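Local coordinates for omega transaminase (Pseudomonas sp., PDB 5LHA), which catalyses the transfer of amino groups between amines and carbonyl compounds as a pyridoxal-phosphate-dependent, fold type I omega transaminase, at residues 267-279 against 345-358. Sequence-based numbering, arbitrary orientation.
Sequences VTGFGRSGCMLGS and LDIVEAEDLPGNAA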
# COMPACT_ATOMS: atom_id res chain seq x y z
N VAL A 267 -2.12 -29.22 1.13
CA VAL A 267 -1.28 -30.41 1.05
C VAL A 267 -1.66 -31.45 2.10
O VAL A 267 -1.78 -32.64 1.80
CB VAL A 267 0.22 -30.03 1.13
CG1 VAL A 267 1.10 -31.26 1.20
CG2 VAL A 267 0.61 -29.19 -0.07
N THR A 268 -1.85 -31.00 3.36
CA THR A 268 -2.15 -31.90 4.47
C THR A 268 -3.60 -32.38 4.48
O THR A 268 -3.92 -33.32 5.22
CB THR A 268 -1.89 -31.19 5.81
OG1 THR A 268 -2.69 -30.01 5.87
CG2 THR A 268 -0.42 -30.82 5.94
N GLY A 269 -4.48 -31.73 3.73
CA GLY A 269 -5.86 -32.16 3.66
C GLY A 269 -6.02 -33.57 3.13
O GLY A 269 -5.46 -33.93 2.09
N PHE A 270 -6.79 -34.37 3.87
CA PHE A 270 -7.24 -35.70 3.48
C PHE A 270 -6.16 -36.77 3.61
O PHE A 270 -6.21 -37.77 2.89
CB PHE A 270 -7.83 -35.69 2.07
CG PHE A 270 -8.94 -34.67 1.90
CD1 PHE A 270 -10.19 -34.88 2.47
CD2 PHE A 270 -8.72 -33.49 1.20
CE1 PHE A 270 -11.19 -33.94 2.33
CE2 PHE A 270 -9.72 -32.55 1.05
CZ PHE A 270 -10.96 -32.78 1.62
N GLY A 271 -5.15 -36.59 4.47
CA GLY A 271 -4.42 -37.74 4.96
C GLY A 271 -2.91 -37.80 4.89
O GLY A 271 -2.31 -38.69 5.50
N ARG A 272 -2.26 -36.89 4.15
CA ARG A 272 -0.84 -37.07 3.85
C ARG A 272 -0.00 -37.16 5.13
O ARG A 272 1.00 -37.88 5.16
CB ARG A 272 -0.32 -35.95 2.95
CG ARG A 272 1.15 -36.14 2.54
CD ARG A 272 1.51 -35.33 1.30
NE ARG A 272 0.88 -35.82 0.08
CZ ARG A 272 1.30 -36.86 -0.64
NH1 ARG A 272 2.36 -37.56 -0.27
NH2 ARG A 272 0.64 -37.21 -1.74
N SER A 273 -0.38 -36.43 6.18
CA SER A 273 0.42 -36.37 7.39
C SER A 273 -0.05 -37.33 8.48
O SER A 273 0.49 -37.29 9.59
CB SER A 273 0.44 -34.94 7.94
OG SER A 273 -0.76 -34.64 8.63
N GLY A 274 -1.02 -38.19 8.19
CA GLY A 274 -1.48 -39.17 9.15
C GLY A 274 -2.85 -38.90 9.71
O GLY A 274 -3.30 -39.63 10.60
N CYS A 275 -3.53 -37.85 9.24
CA CYS A 275 -4.82 -37.47 9.79
C CYS A 275 -5.62 -36.81 8.67
O CYS A 275 -5.05 -36.27 7.72
CB CYS A 275 -4.60 -36.55 10.99
SG CYS A 275 -6.02 -36.23 12.03
N MET A 276 -6.95 -36.85 8.79
CA MET A 276 -7.80 -36.24 7.76
C MET A 276 -7.54 -34.74 7.63
O MET A 276 -7.74 -34.17 6.56
CB MET A 276 -9.27 -36.50 8.07
CG MET A 276 -10.21 -36.25 6.89
SD MET A 276 -9.97 -37.41 5.52
CE MET A 276 -10.81 -38.87 6.14
N LEU A 277 -7.11 -34.10 8.71
CA LEU A 277 -6.58 -32.75 8.68
C LEU A 277 -5.28 -32.71 9.46
O LEU A 277 -5.11 -33.44 10.44
CB LEU A 277 -7.55 -31.73 9.28
CG LEU A 277 -8.85 -31.43 8.54
CD1 LEU A 277 -9.69 -30.47 9.36
CD2 LEU A 277 -8.53 -30.86 7.16
N GLY A 278 -4.35 -31.89 8.97
CA GLY A 278 -3.15 -31.62 9.74
C GLY A 278 -3.45 -30.90 11.05
O GLY A 278 -2.81 -31.16 12.07
N SER A 279 -4.41 -29.96 11.02
CA SER A 279 -4.79 -29.24 12.23
C SER A 279 -5.44 -30.16 13.25
O SER A 279 -5.15 -30.09 14.44
CB SER A 279 -5.75 -28.11 11.87
OG SER A 279 -6.88 -28.64 11.21
N LEU A 345 -13.27 -38.97 -2.12
CA LEU A 345 -13.40 -39.03 -0.66
C LEU A 345 -13.82 -40.42 -0.20
O LEU A 345 -13.40 -40.88 0.87
CB LEU A 345 -14.42 -38.00 -0.18
CG LEU A 345 -14.06 -36.55 -0.46
CD1 LEU A 345 -15.16 -35.63 0.02
CD2 LEU A 345 -12.75 -36.24 0.21
N ASP A 346 -14.66 -41.09 -0.98
CA ASP A 346 -15.07 -42.44 -0.65
C ASP A 346 -13.86 -43.37 -0.55
O ASP A 346 -13.73 -44.15 0.41
CB ASP A 346 -16.10 -42.94 -1.66
CG ASP A 346 -17.43 -42.21 -1.52
OD1 ASP A 346 -17.63 -41.55 -0.48
OD2 ASP A 346 -18.28 -42.31 -2.42
N ILE A 347 -12.95 -43.31 -1.53
CA ILE A 347 -11.76 -44.15 -1.49
C ILE A 347 -10.90 -43.81 -0.28
O ILE A 347 -10.36 -44.70 0.39
CB ILE A 347 -10.96 -44.02 -2.81
CG1 ILE A 347 -11.73 -44.65 -3.96
CG2 ILE A 347 -9.58 -44.65 -2.68
CD1 ILE A 347 -11.18 -44.31 -5.33
N VAL A 348 -10.76 -42.51 0.03
CA VAL A 348 -9.91 -42.08 1.14
C VAL A 348 -10.38 -42.70 2.45
O VAL A 348 -9.58 -43.21 3.24
CB VAL A 348 -9.89 -40.54 1.22
CG1 VAL A 348 -9.17 -40.05 2.49
CG2 VAL A 348 -9.25 -39.94 -0.03
N GLU A 349 -11.68 -42.65 2.70
CA GLU A 349 -12.22 -43.18 3.94
C GLU A 349 -12.30 -44.70 3.92
O GLU A 349 -12.06 -45.35 4.95
CB GLU A 349 -13.59 -42.56 4.20
CG GLU A 349 -13.51 -41.07 4.48
CD GLU A 349 -14.86 -40.45 4.78
OE1 GLU A 349 -15.82 -40.75 4.04
OE2 GLU A 349 -14.96 -39.66 5.74
N ALA A 350 -12.67 -45.29 2.78
CA ALA A 350 -12.80 -46.74 2.71
C ALA A 350 -11.46 -47.43 2.92
O ALA A 350 -11.38 -48.46 3.59
CB ALA A 350 -13.41 -47.16 1.38
N GLU A 351 -10.39 -46.89 2.33
CA GLU A 351 -9.08 -47.52 2.36
C GLU A 351 -8.16 -46.98 3.46
O GLU A 351 -6.98 -47.33 3.48
CB GLU A 351 -8.43 -47.37 0.99
CG GLU A 351 -9.28 -48.04 -0.08
CD GLU A 351 -8.71 -47.94 -1.46
OE1 GLU A 351 -7.66 -47.29 -1.64
OE2 GLU A 351 -9.33 -48.49 -2.39
N ASP A 352 -8.70 -46.22 4.40
CA ASP A 352 -7.95 -45.52 5.45
C ASP A 352 -6.61 -44.99 4.96
O ASP A 352 -5.54 -45.35 5.46
CB ASP A 352 -7.75 -46.44 6.65
CG ASP A 352 -7.24 -45.71 7.88
OD1 ASP A 352 -7.46 -44.48 8.01
OD2 ASP A 352 -6.60 -46.38 8.73
N LEU A 353 -6.67 -44.10 3.97
CA LEU A 353 -5.44 -43.54 3.42
C LEU A 353 -4.72 -42.68 4.46
O LEU A 353 -3.48 -42.63 4.43
CB LEU A 353 -5.73 -42.76 2.14
CG LEU A 353 -6.25 -43.60 0.98
CD1 LEU A 353 -6.34 -42.78 -0.30
CD2 LEU A 353 -5.37 -44.83 0.79
N PRO A 354 -5.42 -41.98 5.36
CA PRO A 354 -4.68 -41.35 6.47
C PRO A 354 -3.94 -42.36 7.33
O PRO A 354 -2.83 -42.07 7.80
CB PRO A 354 -5.78 -40.61 7.25
CG PRO A 354 -6.84 -40.36 6.26
CD PRO A 354 -6.83 -41.53 5.33
N GLY A 355 -4.53 -43.54 7.54
CA GLY A 355 -3.87 -44.57 8.31
C GLY A 355 -2.69 -45.19 7.58
O GLY A 355 -1.66 -45.50 8.19
N ASN A 356 -2.83 -45.42 6.27
CA ASN A 356 -1.71 -45.95 5.49
C ASN A 356 -0.54 -44.97 5.45
O ASN A 356 0.63 -45.40 5.48
CB ASN A 356 -2.14 -46.30 4.07
CG ASN A 356 -1.08 -47.08 3.33
OD1 ASN A 356 -0.74 -48.19 3.73
ND2 ASN A 356 -0.52 -46.49 2.28
N ALA A 357 -0.83 -43.67 5.36
CA ALA A 357 0.22 -42.65 5.33
C ALA A 357 1.01 -42.62 6.63
O ALA A 357 2.24 -42.52 6.63
CB ALA A 357 -0.39 -41.28 5.06
N ALA A 358 0.31 -42.68 7.76
CA ALA A 358 0.98 -42.70 9.06
C ALA A 358 1.87 -43.93 9.21
O ALA A 358 2.95 -43.85 9.81
CB ALA A 358 -0.05 -42.64 10.18
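A glycine-rich double turn just after the cofactor-contacting Val267 packs against the bend between helices 335-350 and 353-368, with Gly271 and Pro354 at the centre. The Pro354 ring lies over Gly271, CG 3.8 Å from Gly271 CA. Gly271 ends a type II turn from Thr268 and starts a type I turn to Gly274. No hydrogen bond crosses the contact. Gly274 CA instead makes a C-H...O contact of 3.5 Å with Pro354 O, and Ala357 CB sits 3.3 Å from Gly271 O, which also accepts from Gly274 N. As in other fold type I enzymes, the loop probably belongs to the large cofactor-binding domain. Here it meets helices that precede the C-terminal strands. On the other flank, Phe270 CE1 meets Leu345 CD2 obliquely at 3.5 Å. Met276 has CG anti to its own N (chi1 -164°), then bends twice. These bends place Met276 SD 4.1 Å from Val348 CG1 and Met276 CE 3.9 Å from Glu349 CG, where the latter two side chains cross at about a right angle. The Glu349 carboxylate runs on to a salt bridge with Arg105 of helix 97-109. Arg272 turns away from the helices, and its guanidinium bonds Leu386 O, Pro434 O and Asn66 OD1.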